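Local atomic coordinates of putative beta-glucosidase (Bifidobacterium adolescentis, PDB entry 5WAB), a protein that hydrolyses beta-glucosidic bonds as a glycoside hydrolase of family 3, and probably also releases terminal alpha-L-arabinopyranosyl groups from the ginsenoside Rb2. Residues A[401-406]-A[443-448]; A[334-339]-A[373-378]; A[324-329]-A[482-487]; A[393-398]-A[435-440]; A[363-368]-A[476-481]. All blocks are in the same frame, centred on the assembly; numbering follows the deposited sequence.

Interaction 1 (A[401-406]-A[443-448]); sequences ADVVLM and NIVVVL
Val404 and Met406 grip the backbone of segment 443-448 through four hydrogen bonds. Val404 N donates to Asn443 O at 3.1 Å, and Val404 O accepts from Val445 N at 2.9 Å. Met406 repeats the pattern two residues on. Its N binds Val445 O at 2.8 Å, and its O takes Val447 N at 2.9 Å. The first two bonds are almost straight, both above 170° at the hydrogen. CA-H...O contacts fill in between, the shortest from Val446 CA to Met406 O at 3.2 Å.

This is a parallel pair of strands, with an angle of 17° between their directions. Together with helix 428-438 they form a beta-alpha-beta unit in the central sheet of the C-terminal family 3 domain. Strand 334-337 binds the other edge of strand 403-409.

Apolar contacts differ on the two faces. Val404, Met406, Ile444 and Val446 share one. There Val404 and Ile444 lie side by side, CG1 of Val404 3.4 Å from CG1 of Ile444. A first torsion of 46° puts that methyl between the backbone N and the carbonyl carbon of Val404. The Met406 chain runs out extended and then bends at its last torsion, bringing CE to Val437 of helix 428-438. On the opposite face Leu405 and Val445 point the same way. Leu405 CD2 lies beside Val445 CB at 3.6 Å, and Ile484 of helix 476-484 covers Leu405 there. At the exposed end of the pair, Asn443 CB sits against the carbonyl oxygen of Asp402, whose carboxylate is bound by the backbone N of Lys333.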
# COMPACT_ATOMS: atom_id res chain seq x y z
N ALA A 401 13.44 30.18 -22.03
CA ALA A 401 13.81 29.46 -20.82
C ALA A 401 14.82 28.36 -21.11
O ALA A 401 14.79 27.74 -22.18
CB ALA A 401 12.58 28.85 -20.13
N ASP A 402 15.69 28.12 -20.13
CA ASP A 402 16.63 27.01 -20.23
C ASP A 402 15.91 25.68 -20.09
O ASP A 402 16.06 24.78 -20.92
CB ASP A 402 17.71 27.14 -19.14
CG ASP A 402 18.62 28.33 -19.36
OD1 ASP A 402 18.82 28.74 -20.52
OD2 ASP A 402 19.14 28.85 -18.35
N VAL A 403 15.10 25.54 -19.03
CA VAL A 403 14.38 24.31 -18.75
C VAL A 403 12.94 24.68 -18.42
O VAL A 403 12.68 25.69 -17.77
CB VAL A 403 15.01 23.52 -17.59
CG1 VAL A 403 14.33 22.17 -17.42
CG2 VAL A 403 16.50 23.33 -17.81
N VAL A 404 11.99 23.86 -18.88
CA VAL A 404 10.58 24.04 -18.57
C VAL A 404 10.16 22.88 -17.68
O VAL A 404 10.31 21.71 -18.06
CB VAL A 404 9.71 24.15 -19.84
CG1 VAL A 404 10.06 23.08 -20.83
CG2 VAL A 404 8.23 24.07 -19.47
N LEU A 405 9.68 23.21 -16.49
CA LEU A 405 9.14 22.23 -15.54
C LEU A 405 7.62 22.24 -15.71
O LEU A 405 6.94 23.15 -15.24
CB LEU A 405 9.55 22.58 -14.12
CG LEU A 405 11.07 22.62 -13.89
CD1 LEU A 405 11.40 23.02 -12.46
CD2 LEU A 405 11.69 21.28 -14.25
N MET A 406 7.09 21.23 -16.39
CA MET A 406 5.67 21.13 -16.66
C MET A 406 5.02 20.14 -15.71
O MET A 406 5.44 18.98 -15.64
CB MET A 406 5.41 20.70 -18.10
CG MET A 406 3.95 20.79 -18.48
SD MET A 406 3.74 20.57 -20.24
CE MET A 406 4.84 21.85 -20.82
N ASN A 443 13.65 20.85 -23.96
CA ASN A 443 14.18 20.60 -22.61
C ASN A 443 13.02 20.69 -21.63
O ASN A 443 12.84 21.68 -20.92
CB ASN A 443 15.29 21.59 -22.27
CG ASN A 443 16.54 21.35 -23.08
OD1 ASN A 443 16.91 20.20 -23.34
ND2 ASN A 443 17.19 22.43 -23.50
N ILE A 444 12.22 19.63 -21.60
CA ILE A 444 11.01 19.56 -20.79
C ILE A 444 11.20 18.50 -19.71
O ILE A 444 11.66 17.39 -19.99
CB ILE A 444 9.78 19.24 -21.65
CG1 ILE A 444 9.62 20.28 -22.76
CG2 ILE A 444 8.54 19.19 -20.78
CD1 ILE A 444 8.39 20.10 -23.60
N VAL A 445 10.86 18.86 -18.47
CA VAL A 445 10.69 17.90 -17.39
C VAL A 445 9.22 17.90 -17.00
O VAL A 445 8.67 18.95 -16.64
CB VAL A 445 11.59 18.22 -16.18
CG1 VAL A 445 11.44 17.13 -15.13
CG2 VAL A 445 13.04 18.35 -16.61
N VAL A 446 8.59 16.74 -17.09
CA VAL A 446 7.20 16.56 -16.69
C VAL A 446 7.17 15.95 -15.29
O VAL A 446 7.79 14.92 -15.04
CB VAL A 446 6.44 15.68 -17.70
CG1 VAL A 446 5.10 15.24 -17.13
CG2 VAL A 446 6.24 16.44 -19.00
N VAL A 447 6.47 16.62 -14.37
CA VAL A 447 6.22 16.10 -13.02
C VAL A 447 4.76 15.68 -12.93
O VAL A 447 3.86 16.50 -13.18
CB VAL A 447 6.56 17.14 -11.94
CG1 VAL A 447 6.31 16.56 -10.55
CG2 VAL A 447 8.00 17.61 -12.09
N LEU A 448 4.52 14.43 -12.53
CA LEU A 448 3.19 13.84 -12.53
C LEU A 448 2.55 13.88 -11.14
O LEU A 448 3.20 13.56 -10.14
CB LEU A 448 3.24 12.39 -13.01
CG LEU A 448 3.60 12.13 -14.48
CD1 LEU A 448 3.81 10.65 -14.72
CD2 LEU A 448 2.50 12.66 -15.39

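Interaction 2 (A[334-339]-A[373-378])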
# COMPACT_ATOMS: atom_id res chain seq x y z
N ILE A 334 14.03 29.30 -15.58
CA ILE A 334 13.05 28.23 -15.44
C ILE A 334 11.70 28.72 -15.93
O ILE A 334 11.30 29.87 -15.67
CB ILE A 334 12.97 27.77 -13.97
CG1 ILE A 334 14.36 27.66 -13.33
CG2 ILE A 334 12.25 26.43 -13.87
CD1 ILE A 334 15.25 26.64 -14.01
N ALA A 335 11.01 27.86 -16.66
CA ALA A 335 9.63 28.09 -17.04
C ALA A 335 8.78 27.02 -16.38
O ALA A 335 8.89 25.84 -16.71
CB ALA A 335 9.45 28.04 -18.55
N VAL A 336 7.93 27.43 -15.44
CA VAL A 336 7.06 26.50 -14.74
C VAL A 336 5.68 26.60 -15.37
O VAL A 336 5.09 27.68 -15.42
CB VAL A 336 7.02 26.79 -13.23
CG1 VAL A 336 6.02 25.89 -12.54
CG2 VAL A 336 8.41 26.62 -12.62
N ILE A 337 5.19 25.47 -15.88
CA ILE A 337 3.91 25.41 -16.59
C ILE A 337 3.05 24.32 -15.97
O ILE A 337 3.54 23.23 -15.66
CB ILE A 337 4.11 25.16 -18.10
CG1 ILE A 337 4.96 26.26 -18.73
CG2 ILE A 337 2.77 25.08 -18.82
CD1 ILE A 337 5.20 26.06 -20.20
N GLY A 338 1.77 24.61 -15.79
CA GLY A 338 0.84 23.63 -15.24
C GLY A 338 0.26 24.15 -13.94
O GLY A 338 0.97 24.53 -13.01
N GLU A 339 -1.08 24.14 -13.87
CA GLU A 339 -1.79 24.66 -12.71
C GLU A 339 -1.47 23.88 -11.44
O GLU A 339 -1.68 24.40 -10.33
CB GLU A 339 -3.30 24.66 -12.98
CG GLU A 339 -4.16 25.31 -11.91
CD GLU A 339 -3.76 26.74 -11.64
OE1 GLU A 339 -3.40 27.46 -12.60
OE2 GLU A 339 -3.81 27.16 -10.46
N VAL A 373 11.40 32.38 -11.64
CA VAL A 373 10.83 31.58 -12.71
C VAL A 373 9.76 32.41 -13.42
O VAL A 373 9.36 33.48 -12.95
CB VAL A 373 10.22 30.26 -12.19
CG1 VAL A 373 11.19 29.54 -11.27
CG2 VAL A 373 8.90 30.51 -11.49
N ALA A 374 9.32 31.91 -14.56
CA ALA A 374 8.16 32.44 -15.27
C ALA A 374 7.08 31.37 -15.23
O ALA A 374 7.30 30.23 -15.66
CB ALA A 374 8.50 32.81 -16.71
N PHE A 375 5.91 31.73 -14.70
CA PHE A 375 4.82 30.78 -14.54
C PHE A 375 3.72 31.04 -15.55
O PHE A 375 3.39 32.19 -15.85
CB PHE A 375 4.24 30.85 -13.13
CG PHE A 375 3.00 30.03 -12.94
CD1 PHE A 375 3.05 28.65 -12.96
CD2 PHE A 375 1.78 30.65 -12.71
CE1 PHE A 375 1.90 27.90 -12.78
CE2 PHE A 375 0.64 29.91 -12.52
CZ PHE A 375 0.69 28.53 -12.56
N ALA A 376 3.15 29.96 -16.08
CA ALA A 376 1.99 30.02 -16.94
C ALA A 376 1.11 28.83 -16.55
O ALA A 376 1.61 27.69 -16.50
CB ALA A 376 2.36 29.97 -18.42
N PRO A 377 -0.17 29.06 -16.25
CA PRO A 377 -1.03 27.93 -15.88
C PRO A 377 -1.13 26.89 -16.98
O PRO A 377 -1.12 25.69 -16.70
CB PRO A 377 -2.39 28.59 -15.60
CG PRO A 377 -2.06 30.04 -15.33
CD PRO A 377 -0.88 30.35 -16.19
N GLY A 378 -1.21 27.32 -18.23
CA GLY A 378 -1.31 26.41 -19.37
C GLY A 378 -2.66 25.77 -19.55
O GLY A 378 -3.20 25.76 -20.66
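Ile334 meets Val373 with its CB, which lies 3.7 Å from Val373 CG1, the two side chains crossing at a slant. Its carbonyl O accepts Ala374 N at 3.1 Å. Ala335 adds a CA-H...O contact to the carbonyl oxygen of Ala374, and its methyl points to the other face, under helix 388-399. Val336 is held at both backbone groups. Its N binds Ala374 O at 2.9 Å, and its O takes Ala376 N at 3.1 Å. Its two methyls part: CG2 goes to Val373, and CG1 approaches Phe375 CD1 at 4.1 Å.

The strands are parallel. Helix 362-368 lies between them in the chain, so the three make a beta-alpha-beta unit with 373-376 as the outermost strand of the sheet. Leu363 of that helix packs on both Val336 and Phe375.

Ile337 puts CG2 beside the carbonyl oxygen of Ala376. Gly338 N then binds that same oxygen at 3.2 Å, in the carbonyl plane. Gly338 O meets Phe375 CE1 at 3.5 Å, at the ring edge and in its plane. CG of Phe375 is anti to its backbone N (172°), which carries the ring forward along the strand to this carbonyl. A serine here removes the ring, and Val336 and Leu363 would probably lose a shared apolar partner. Glu339 OE1 lies 3.4 Å from Pro377 CB, while its carboxylate makes a salt bridge to Arg342.

Interaction 3 (A[324-329]-A[482-487]); sequences DILPVA and DVIFGK
The Phe485 ring stands beside Val328, both side chains pointing the same way. Its CE1 atom touches Val328 CG1 at 3.9 Å. Over one face, shifted toward the rim, lies CG2 of the preceding Ile484, 4.0 Å above the ring plane. With an alanine here that ring is lost, and Val328 CG1 and Leu366 of helix 362-368 would probably be left without their common partner, opening a gap beside the helix end.

The Ile484 methyl also serves the loop. Leu326 CD2 approaches Ile484 CG2 at 3.8 Å, crossing it at a slant, and Val328 CG2 lies alongside. CG2 of Ile484 is anti to the backbone N (chi1 of CG1 -68°), which turns it to these two loop residues.

The contact joins the loop between strands 317-321 and 334-337 to the end of helix 476-484, within the alpha/beta C-terminal domain of the family 3 fold. Phe485 is the first residue to leave helical geometry.

One hydrogen bond fixes the main chains. Val328 N donates to Ile484 O at 3.0 Å, nearly straight at 170°. It satisfies a buried amide with a carbonyl of the last helical residue. The peptide bond before Pro327 is cis. Pro327 CB rests 3.7 Å from Gly486 CA. Gly486 has no side chain at this close approach, and its positive phi suits glycine. Tyr548 packs on Leu326 and Pro327 and bonds through OH to Val483 O.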
# COMPACT_ATOMS: atom_id res chain seq x y z
N ASP A 324 20.62 13.82 -18.77
CA ASP A 324 20.73 14.29 -17.39
C ASP A 324 20.18 15.71 -17.25
O ASP A 324 20.81 16.60 -16.67
CB ASP A 324 22.17 14.21 -16.89
CG ASP A 324 22.63 12.78 -16.66
OD1 ASP A 324 22.09 12.13 -15.74
OD2 ASP A 324 23.52 12.31 -17.39
N ILE A 325 18.98 15.92 -17.80
CA ILE A 325 18.32 17.22 -17.67
C ILE A 325 17.99 17.49 -16.20
O ILE A 325 17.94 18.65 -15.78
CB ILE A 325 17.06 17.26 -18.55
CG1 ILE A 325 16.36 18.62 -18.47
CG2 ILE A 325 16.09 16.14 -18.18
CD1 ILE A 325 15.26 18.81 -19.49
N LEU A 326 17.78 16.45 -15.41
CA LEU A 326 17.71 16.58 -13.96
C LEU A 326 19.00 16.08 -13.33
O LEU A 326 19.53 15.04 -13.74
CB LEU A 326 16.53 15.79 -13.40
CG LEU A 326 15.13 16.34 -13.70
CD1 LEU A 326 14.09 15.28 -13.41
CD2 LEU A 326 14.85 17.60 -12.90
N PRO A 327 19.55 16.80 -12.33
CA PRO A 327 19.04 18.03 -11.73
C PRO A 327 19.24 19.30 -12.56
O PRO A 327 20.11 19.36 -13.43
CB PRO A 327 19.85 18.15 -10.43
CG PRO A 327 20.69 16.91 -10.34
CD PRO A 327 20.81 16.37 -11.71
N VAL A 328 18.43 20.30 -12.25
CA VAL A 328 18.49 21.62 -12.87
C VAL A 328 19.51 22.46 -12.10
O VAL A 328 19.61 22.36 -10.87
CB VAL A 328 17.09 22.27 -12.89
CG1 VAL A 328 17.16 23.68 -13.42
CG2 VAL A 328 16.15 21.43 -13.73
N ALA A 329 20.26 23.29 -12.83
CA ALA A 329 21.37 24.07 -12.28
C ALA A 329 20.97 25.17 -11.30
O ALA A 329 21.85 25.94 -10.89
CB ALA A 329 22.17 24.68 -13.42
N ASP A 482 13.88 20.14 -3.67
CA ASP A 482 15.11 19.45 -3.28
C ASP A 482 15.52 18.40 -4.31
O ASP A 482 16.71 18.22 -4.57
CB ASP A 482 14.93 18.82 -1.90
CG ASP A 482 14.85 19.84 -0.79
OD1 ASP A 482 15.03 21.05 -1.08
OD2 ASP A 482 14.60 19.44 0.36
N VAL A 483 14.55 17.71 -4.90
CA VAL A 483 14.88 16.66 -5.86
C VAL A 483 15.21 17.26 -7.22
O VAL A 483 16.23 16.94 -7.82
CB VAL A 483 13.73 15.64 -5.96
CG1 VAL A 483 13.96 14.69 -7.12
CG2 VAL A 483 13.58 14.88 -4.65
N ILE A 484 14.35 18.16 -7.70
CA ILE A 484 14.51 18.72 -9.04
C ILE A 484 15.80 19.53 -9.13
O ILE A 484 16.47 19.53 -10.17
CB ILE A 484 13.27 19.57 -9.39
CG1 ILE A 484 12.05 18.67 -9.56
CG2 ILE A 484 13.52 20.41 -10.64
CD1 ILE A 484 10.74 19.42 -9.73
N PHE A 485 16.17 20.21 -8.05
CA PHE A 485 17.36 21.04 -8.04
C PHE A 485 18.55 20.37 -7.38
O PHE A 485 19.56 21.03 -7.12
CB PHE A 485 17.06 22.39 -7.39
CG PHE A 485 16.12 23.23 -8.19
CD1 PHE A 485 16.59 24.02 -9.22
CD2 PHE A 485 14.77 23.21 -7.93
CE1 PHE A 485 15.73 24.79 -9.97
CE2 PHE A 485 13.90 23.97 -8.68
CZ PHE A 485 14.38 24.76 -9.70
N GLY A 486 18.45 19.07 -7.10
CA GLY A 486 19.61 18.29 -6.75
C GLY A 486 20.07 18.39 -5.32
O GLY A 486 21.17 17.92 -5.01
N LYS A 487 19.28 19.00 -4.44
CA LYS A 487 19.62 18.95 -3.02
C LYS A 487 19.61 17.51 -2.52
O LYS A 487 20.40 17.17 -1.63
CB LYS A 487 18.65 19.81 -2.21
CG LYS A 487 18.71 21.30 -2.53
CD LYS A 487 20.13 21.84 -2.43
CE LYS A 487 20.20 23.35 -2.65
NZ LYS A 487 19.62 23.76 -3.95

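Interaction 4 (A[393-398]-A[435-440]); sequences EAVETA and KAVAAE
Ala436 points its methyl at helix 388-399 and meets Val395 there. The distance from Ala436 CB to Val395 CG2 is 4.1 Å, the closest approach of the two segments. The same Val395 methyl also lies near the carbonyl oxygen of Ala436, so this branch sits against both the side chain and the backbone of one residue.

Val437 comes next and does the most from its side. Its CG2 is 4.4 Å from Val395 CG2, methyl to methyl, and 4.2 Å from Ala394 O. The other branch, CG1, reaches Ala398 CB at 4.3 Å. With CG1 anti to the backbone N (chi1 169°), the two methyls are spread, one to Ala398 and one to Ala394 and Val395. CG1 also packs on Met406 of the sheet, so Val437 fills the angle between the two helices and the strands. Ala394 and Ala398 lean on Ile337 of the same sheet.

Glu440 ends the row. Its nearest atom is CB, 4.5 Å from Val395 CG1, at the exposed border of the contact.

Helices 388-399 and 428-438 are neighbours on one face of the central sheet, each leading into a strand of it. Asn441, just beyond, bonds through ND2 to Ala398 O and ties the two helix ends together.

Between the segments themselves the contact is mainly apolar, methyl against methyl and methyl against backbone carbonyl, without a polar bond. Small residues and branched valines touch at van der Waals distance or a little beyond, so the fit depends on shape and on the sheet that carries both helices, not on directed bonds.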
# COMPACT_ATOMS: atom_id res chain seq x y z
N GLU A 393 -0.02 31.36 -23.98
CA GLU A 393 0.84 31.97 -22.97
C GLU A 393 1.92 30.99 -22.51
O GLU A 393 3.08 31.37 -22.33
CB GLU A 393 0.02 32.45 -21.77
CG GLU A 393 0.88 33.10 -20.69
CD GLU A 393 0.22 33.12 -19.32
OE1 GLU A 393 -0.90 32.59 -19.18
OE2 GLU A 393 0.85 33.65 -18.38
N ALA A 394 1.55 29.72 -22.32
CA ALA A 394 2.52 28.73 -21.88
C ALA A 394 3.57 28.48 -22.95
O ALA A 394 4.70 28.11 -22.63
CB ALA A 394 1.82 27.42 -21.50
N VAL A 395 3.21 28.66 -24.22
CA VAL A 395 4.19 28.51 -25.30
C VAL A 395 5.15 29.70 -25.31
O VAL A 395 6.34 29.53 -25.57
CB VAL A 395 3.49 28.31 -26.65
CG1 VAL A 395 4.51 28.34 -27.78
CG2 VAL A 395 2.74 27.00 -26.67
N GLU A 396 4.64 30.91 -25.09
CA GLU A 396 5.54 32.06 -25.03
C GLU A 396 6.50 31.93 -23.86
O GLU A 396 7.68 32.28 -23.97
CB GLU A 396 4.74 33.36 -24.94
CG GLU A 396 4.10 33.78 -26.24
CD GLU A 396 5.13 34.19 -27.28
OE1 GLU A 396 6.12 34.86 -26.91
OE2 GLU A 396 4.96 33.83 -28.46
N THR A 397 6.01 31.43 -22.73
CA THR A 397 6.90 30.99 -21.68
C THR A 397 7.57 29.71 -22.17
O THR A 397 7.10 29.07 -23.11
CB THR A 397 6.12 30.78 -20.38
OG1 THR A 397 5.38 31.96 -20.08
CG2 THR A 397 7.04 30.52 -19.23
N ALA A 398 8.71 29.35 -21.57
CA ALA A 398 9.48 28.17 -21.97
C ALA A 398 10.16 28.40 -23.31
O ALA A 398 11.23 27.84 -23.57
CB ALA A 398 8.61 26.91 -22.02
N LYS A 435 2.56 18.77 -26.25
CA LYS A 435 3.00 18.71 -27.64
C LYS A 435 3.31 20.10 -28.18
O LYS A 435 4.31 20.29 -28.88
CB LYS A 435 1.92 18.06 -28.51
CG LYS A 435 1.70 16.57 -28.26
CD LYS A 435 0.36 16.10 -28.84
CE LYS A 435 0.38 14.61 -29.17
NZ LYS A 435 0.77 13.76 -28.01
N ALA A 436 2.48 21.09 -27.84
CA ALA A 436 2.71 22.45 -28.32
C ALA A 436 3.96 23.06 -27.70
O ALA A 436 4.73 23.73 -28.39
CB ALA A 436 1.49 23.32 -28.02
N VAL A 437 4.17 22.84 -26.40
CA VAL A 437 5.37 23.36 -25.77
C VAL A 437 6.62 22.69 -26.36
O VAL A 437 7.63 23.35 -26.60
CB VAL A 437 5.29 23.19 -24.24
CG1 VAL A 437 6.64 23.47 -23.58
CG2 VAL A 437 4.21 24.10 -23.67
N ALA A 438 6.54 21.38 -26.62
CA ALA A 438 7.70 20.66 -27.14
C ALA A 438 8.13 21.15 -28.51
O ALA A 438 9.30 20.98 -28.88
CB ALA A 438 7.40 19.16 -27.20
N ALA A 439 7.23 21.78 -29.26
CA ALA A 439 7.59 22.31 -30.57
C ALA A 439 8.52 23.51 -30.46
O ALA A 439 9.24 23.81 -31.42
CB ALA A 439 6.33 22.69 -31.36
N GLU A 440 8.51 24.21 -29.33
CA GLU A 440 9.36 25.37 -29.15
C GLU A 440 10.48 25.17 -28.14
O GLU A 440 11.41 25.97 -28.12
CB GLU A 440 8.52 26.59 -28.71
CG GLU A 440 8.87 27.86 -29.46
CD GLU A 440 8.54 27.77 -30.94
OE1 GLU A 440 7.39 27.40 -31.27
OE2 GLU A 440 9.43 28.06 -31.77

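Interaction 5 (A[363-368]-A[476-481])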
# COMPACT_ATOMS: atom_id res chain seq x y z
N LEU A 363 5.38 26.64 -6.56
CA LEU A 363 5.66 28.02 -6.94
C LEU A 363 6.12 28.84 -5.74
O LEU A 363 7.16 29.51 -5.80
CB LEU A 363 4.41 28.65 -7.57
CG LEU A 363 4.08 28.26 -9.01
CD1 LEU A 363 2.92 29.10 -9.52
CD2 LEU A 363 5.30 28.42 -9.92
N ASP A 364 5.36 28.80 -4.65
CA ASP A 364 5.77 29.53 -3.45
C ASP A 364 7.08 28.99 -2.89
O ASP A 364 7.81 29.74 -2.22
CB ASP A 364 4.67 29.47 -2.39
CG ASP A 364 3.43 30.23 -2.80
OD1 ASP A 364 3.55 31.10 -3.69
OD2 ASP A 364 2.35 29.97 -2.24
N THR A 365 7.41 27.73 -3.15
CA THR A 365 8.68 27.20 -2.68
C THR A 365 9.84 27.82 -3.46
O THR A 365 10.82 28.27 -2.87
CB THR A 365 8.72 25.67 -2.80
OG1 THR A 365 7.70 25.10 -1.98
CG2 THR A 365 10.06 25.14 -2.35
N LEU A 366 9.72 27.89 -4.79
CA LEU A 366 10.76 28.52 -5.58
C LEU A 366 10.85 30.01 -5.27
O LEU A 366 11.95 30.57 -5.23
CB LEU A 366 10.52 28.30 -7.07
CG LEU A 366 10.61 26.84 -7.52
CD1 LEU A 366 10.66 26.78 -9.04
CD2 LEU A 366 11.81 26.14 -6.90
N ALA A 367 9.71 30.67 -5.06
CA ALA A 367 9.72 32.09 -4.72
C ALA A 367 10.44 32.33 -3.39
O ALA A 367 11.31 33.20 -3.30
CB ALA A 367 8.29 32.62 -4.66
N ALA A 368 10.10 31.55 -2.36
CA ALA A 368 10.74 31.71 -1.06
C ALA A 368 12.21 31.34 -1.08
O ALA A 368 12.94 31.69 -0.14
CB ALA A 368 10.00 30.88 -0.01
N GLY A 476 4.93 18.51 -0.23
CA GLY A 476 5.39 18.21 -1.57
C GLY A 476 6.20 19.33 -2.19
O GLY A 476 7.17 19.09 -2.92
N GLY A 477 5.82 20.58 -1.91
CA GLY A 477 6.51 21.73 -2.46
C GLY A 477 8.00 21.72 -2.22
O GLY A 477 8.81 21.64 -3.15
N PRO A 478 8.41 21.79 -0.94
CA PRO A 478 9.85 21.73 -0.64
C PRO A 478 10.52 20.47 -1.14
O PRO A 478 11.67 20.52 -1.59
CB PRO A 478 9.88 21.83 0.89
CG PRO A 478 8.62 22.53 1.25
CD PRO A 478 7.60 22.05 0.26
N ALA A 479 9.83 19.33 -1.08
CA ALA A 479 10.43 18.08 -1.52
C ALA A 479 10.73 18.10 -3.01
O ALA A 479 11.78 17.60 -3.45
CB ALA A 479 9.51 16.91 -1.17
N LEU A 480 9.82 18.65 -3.81
CA LEU A 480 10.05 18.75 -5.25
C LEU A 480 11.25 19.63 -5.55
O LEU A 480 12.05 19.32 -6.44
CB LEU A 480 8.79 19.28 -5.93
CG LEU A 480 7.60 18.32 -6.02
CD1 LEU A 480 6.34 19.06 -6.47
CD2 LEU A 480 7.91 17.16 -6.95
N ALA A 481 11.39 20.74 -4.83
CA ALA A 481 12.53 21.63 -5.06
C ALA A 481 13.84 20.93 -4.75
O ALA A 481 14.82 21.07 -5.50
CB ALA A 481 12.39 22.89 -4.21
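Thr365 sets itself against the start of helix 476-484 and makes the tight part of the contact. Its OG1 lies 3.4 Å from Gly477 C and 3.5 Å from Pro478 N. The proline nitrogen carries no hydrogen to give. The hydroxyl finds its bond elsewhere, at Ser361 O, just before its helix. The other branch, Thr365 CG2, packs on Ala481 CB at 3.7 Å. A first torsion of -62° sets OG1 beside the backbone N, and CG2 then points to Ala481. Gly477 has no side chain, which lets its CA come within 5.9 Å of Thr365 CA.

The helix axes pass 8.6 Å apart and cross at -61°. Both helices lie on one face of the central sheet in the alpha/beta C-terminal domain. Leu366 rests on Val373 of that sheet, and Leu480 on Val447.

The rest is looser. Leu366 CD2 comes no nearer to Ala481 CB than 4.3 Å, and its tip packs also on Phe485. On the outer side Pro478 is partly exposed. Pro478 CD lies 3.8 Å from Thr365 OG1, and His309 of helix 301-313 also packs on Pro478.

All five contacts belong to one sheet and its helices in the C-terminal domain. Interactions 1 and 2 are neighbouring strand pairs of that sheet, with centres 9 Å apart, joined by probable hydrogen bonds such as Leu405 N to Ala335 O at 2.8 Å. Interaction 4 covers one face, its centre 10 Å from each of them. Interactions 3 and 5 cover the other and share helix 476-484; Phe485 CE2 meets Leu366 CD2 at 3.5 Å. Across the sheet, interactions 4 and 5 stay about 10 Å apart at their nearest atoms. In family 3 enzymes the active site typically lies where this domain meets the N-terminal barrel domain; these contacts are structural packing within the C-terminal domain.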